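Local coordinates for Lmo0740 protein (Listeria monocytogenes, PDB 4RFA) that probably acts as a Crp-type transcriptional activator, with a cyclic nucleotide-binding-like domain joined to a putative DNA-binding domain, at residues 29-34 against 103-108. Sequence-based numbering, arbitrary orientation.
Sequences VTKKTY and SLMLYK
With CG of Lys31 trans to its own backbone N (chi1 -168°) and CG of Tyr107 opposite the carbonyl carbon and next to the backbone N (chi1 -78°), Lys31 crosses the Tyr107 ring at a slant, its CG over one face near the rim. Further out, Lys31 CD reaches Tyr107 OH at 3.7 Å. The lysine then bends at its last two torsions, and its NZ comes 3.9 Å from Met105 CE. Met105, a selenomethionine, also lays CE beside Thr33 CG2, 3.7 Å away. Val29 CG1 reaches the Tyr107 ring obliquely, 3.8 Å from CD1. The opposite face of the sheet carries Tyr34, Leu104 and Leu106. Both leucine CD2 methyls approach the Tyr34 ring obliquely, Leu104 at CD1 and Leu106 at CE1. Lys32 CB rests 3.8 Å from Leu106 CD1, while the end of that chain turns off from strand 103-108. On the same face Thr30 and Lys108 lie side by side, CG2 of the threonine against CB of the lysine. Six backbone hydrogen bonds pair Thr30 with Lys108, Lys32 with Leu106 and Tyr34 with Leu104 in antiparallel register. The bond from Lys108 N to Thr30 O measures 2.6 Å. The bond from Leu104 N to Tyr34 O is longer, 3.2 Å, and its donor lies above the carbonyl plane. Ile40 and Val99 pack against Tyr34 and Leu104. Strand 29-35, entered straight from helix 25-28, is the outer strand, within this chain, of an antiparallel sheet in which 103-110 lies between it and 49-55, consistent with the beta-roll of the cyclic nucleotide-binding domain in Crp-family regulators.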
loop_
_atom_site.group_PDB
_atom_site.type_symbol
_atom_site.label_atom_id
_atom_site.label_comp_id
_atom_site.label_asym_id
_atom_site.label_seq_id
_atom_site.Cartn_x
_atom_site.Cartn_y
_atom_site.Cartn_z
ATOM N N VAL A 29 1.890 -23.884 12.291
ATOM C CA VAL A 29 1.998 -23.753 10.847
ATOM C C VAL A 29 1.034 -24.732 10.241
ATOM O O VAL A 29 1.094 -25.899 10.521
ATOM C CB VAL A 29 3.388 -24.106 10.315
ATOM C CG1 VAL A 29 3.380 -24.021 8.804
ATOM C CG2 VAL A 29 4.470 -23.235 10.940
ATOM N N THR A 30 0.187 -24.249 9.363
ATOM C CA THR A 30 -0.952 -25.021 8.889
ATOM C C THR A 30 -1.086 -24.703 7.403
ATOM O O THR A 30 -0.783 -23.618 7.024
ATOM C CB THR A 30 -2.188 -24.576 9.691
ATOM O OG1 THR A 30 -2.385 -25.493 10.769
ATOM C CG2 THR A 30 -3.413 -24.504 8.882
ATOM N N LYS A 31 -1.569 -25.645 6.602
ATOM C CA LYS A 31 -1.694 -25.491 5.161
ATOM C C LYS A 31 -3.165 -25.489 4.775
ATOM O O LYS A 31 -3.966 -26.224 5.375
ATOM C CB LYS A 31 -1.039 -26.699 4.514
ATOM C CG LYS A 31 -0.823 -26.596 3.034
ATOM C CD LYS A 31 0.071 -27.726 2.544
ATOM C CE LYS A 31 -0.645 -29.059 2.535
ATOM N NZ LYS A 31 -1.777 -29.078 1.567
ATOM N N LYS A 32 -3.493 -24.710 3.749
ATOM C CA LYS A 32 -4.836 -24.610 3.209
ATOM C C LYS A 32 -4.823 -24.524 1.676
ATOM O O LYS A 32 -4.066 -23.715 1.092
ATOM C CB LYS A 32 -5.467 -23.350 3.757
ATOM C CG LYS A 32 -6.661 -23.544 4.640
ATOM C CD LYS A 32 -7.907 -23.830 3.835
ATOM C CE LYS A 32 -9.108 -23.814 4.759
ATOM N NZ LYS A 32 -10.324 -24.262 4.036
ATOM N N THR A 33 -5.672 -25.308 1.017
ATOM C CA THR A 33 -5.733 -25.320 -0.427
ATOM C C THR A 33 -7.143 -24.917 -0.843
ATOM O O THR A 33 -8.117 -25.149 -0.143
ATOM C CB THR A 33 -5.347 -26.675 -1.050
ATOM O OG1 THR A 33 -6.165 -27.696 -0.498
ATOM C CG2 THR A 33 -3.940 -27.066 -0.748
ATOM N N TYR A 34 -7.222 -24.217 -1.965
ATOM C CA TYR A 34 -8.416 -23.601 -2.398
ATOM C C TYR A 34 -8.543 -23.856 -3.884
ATOM O O TYR A 34 -7.562 -24.203 -4.538
ATOM C CB TYR A 34 -8.320 -22.117 -2.222
ATOM C CG TYR A 34 -8.369 -21.632 -0.830
ATOM C CD1 TYR A 34 -7.187 -21.474 -0.069
ATOM C CD2 TYR A 34 -9.591 -21.296 -0.258
ATOM C CE1 TYR A 34 -7.252 -20.994 1.230
ATOM C CE2 TYR A 34 -9.664 -20.835 1.029
ATOM C CZ TYR A 34 -8.493 -20.669 1.761
ATOM O OH TYR A 34 -8.633 -20.194 3.037
ATOM N N SER A 103 -6.192 -23.617 -8.786
ATOM C CA SER A 103 -5.919 -23.785 -7.364
ATOM C C SER A 103 -4.875 -22.826 -6.800
ATOM O O SER A 103 -4.126 -22.157 -7.537
ATOM C CB SER A 103 -5.471 -25.229 -7.078
ATOM O OG SER A 103 -4.150 -25.409 -7.555
ATOM N N LEU A 104 -4.866 -22.784 -5.468
ATOM C CA LEU A 104 -3.998 -21.985 -4.689
ATOM C C LEU A 104 -3.741 -22.684 -3.356
ATOM O O LEU A 104 -4.668 -23.290 -2.765
ATOM C CB LEU A 104 -4.641 -20.613 -4.478
ATOM C CG LEU A 104 -3.935 -19.593 -3.600
ATOM C CD1 LEU A 104 -4.324 -18.163 -4.022
ATOM C CD2 LEU A 104 -4.212 -19.820 -2.120
HETATM N N MSE A 105 -2.493 -22.607 -2.907
HETATM C CA MSE A 105 -2.038 -23.199 -1.646
HETATM C C MSE A 105 -1.399 -22.145 -0.839
HETATM O O MSE A 105 -0.596 -21.388 -1.348
HETATM C CB MSE A 105 -0.908 -24.202 -1.820
HETATM C CG MSE A 105 -0.258 -24.702 -0.500
HETATM SE SE MSE A 105 0.944 -26.198 -1.006
HETATM C CE MSE A 105 -0.425 -27.441 -1.717
ATOM N N LEU A 106 -1.697 -22.127 0.442
ATOM C CA LEU A 106 -0.998 -21.239 1.349
ATOM C C LEU A 106 -0.666 -21.881 2.657
ATOM O O LEU A 106 -1.190 -22.942 2.986
ATOM C CB LEU A 106 -1.837 -19.982 1.581
ATOM C CG LEU A 106 -3.193 -20.123 2.240
ATOM C CD1 LEU A 106 -3.053 -20.442 3.717
ATOM C CD2 LEU A 106 -3.976 -18.842 2.077
ATOM N N TYR A 107 0.196 -21.204 3.409
ATOM C CA TYR A 107 0.508 -21.592 4.772
ATOM C C TYR A 107 -0.050 -20.587 5.769
ATOM O O TYR A 107 0.092 -19.408 5.615
ATOM C CB TYR A 107 2.025 -21.776 4.936
ATOM C CG TYR A 107 2.478 -23.105 4.373
ATOM C CD1 TYR A 107 2.379 -24.268 5.112
ATOM C CD2 TYR A 107 2.911 -23.200 3.063
ATOM C CE1 TYR A 107 2.761 -25.493 4.570
ATOM C CE2 TYR A 107 3.292 -24.416 2.512
ATOM C CZ TYR A 107 3.224 -25.544 3.259
ATOM O OH TYR A 107 3.596 -26.718 2.667
ATOM N N LYS A 108 -0.733 -21.063 6.789
ATOM C CA LYS A 108 -1.171 -20.171 7.860
ATOM C C LYS A 108 -0.162 -20.321 8.963
ATOM O O LYS A 108 0.009 -21.421 9.471
ATOM C CB LYS A 108 -2.551 -20.592 8.361
ATOM C CG LYS A 108 -3.076 -19.769 9.521
ATOM C CD LYS A 108 -4.444 -20.263 9.927
ATOM C CE LYS A 108 -4.924 -19.584 11.201
ATOM N NZ LYS A 108 -6.075 -20.333 11.765
#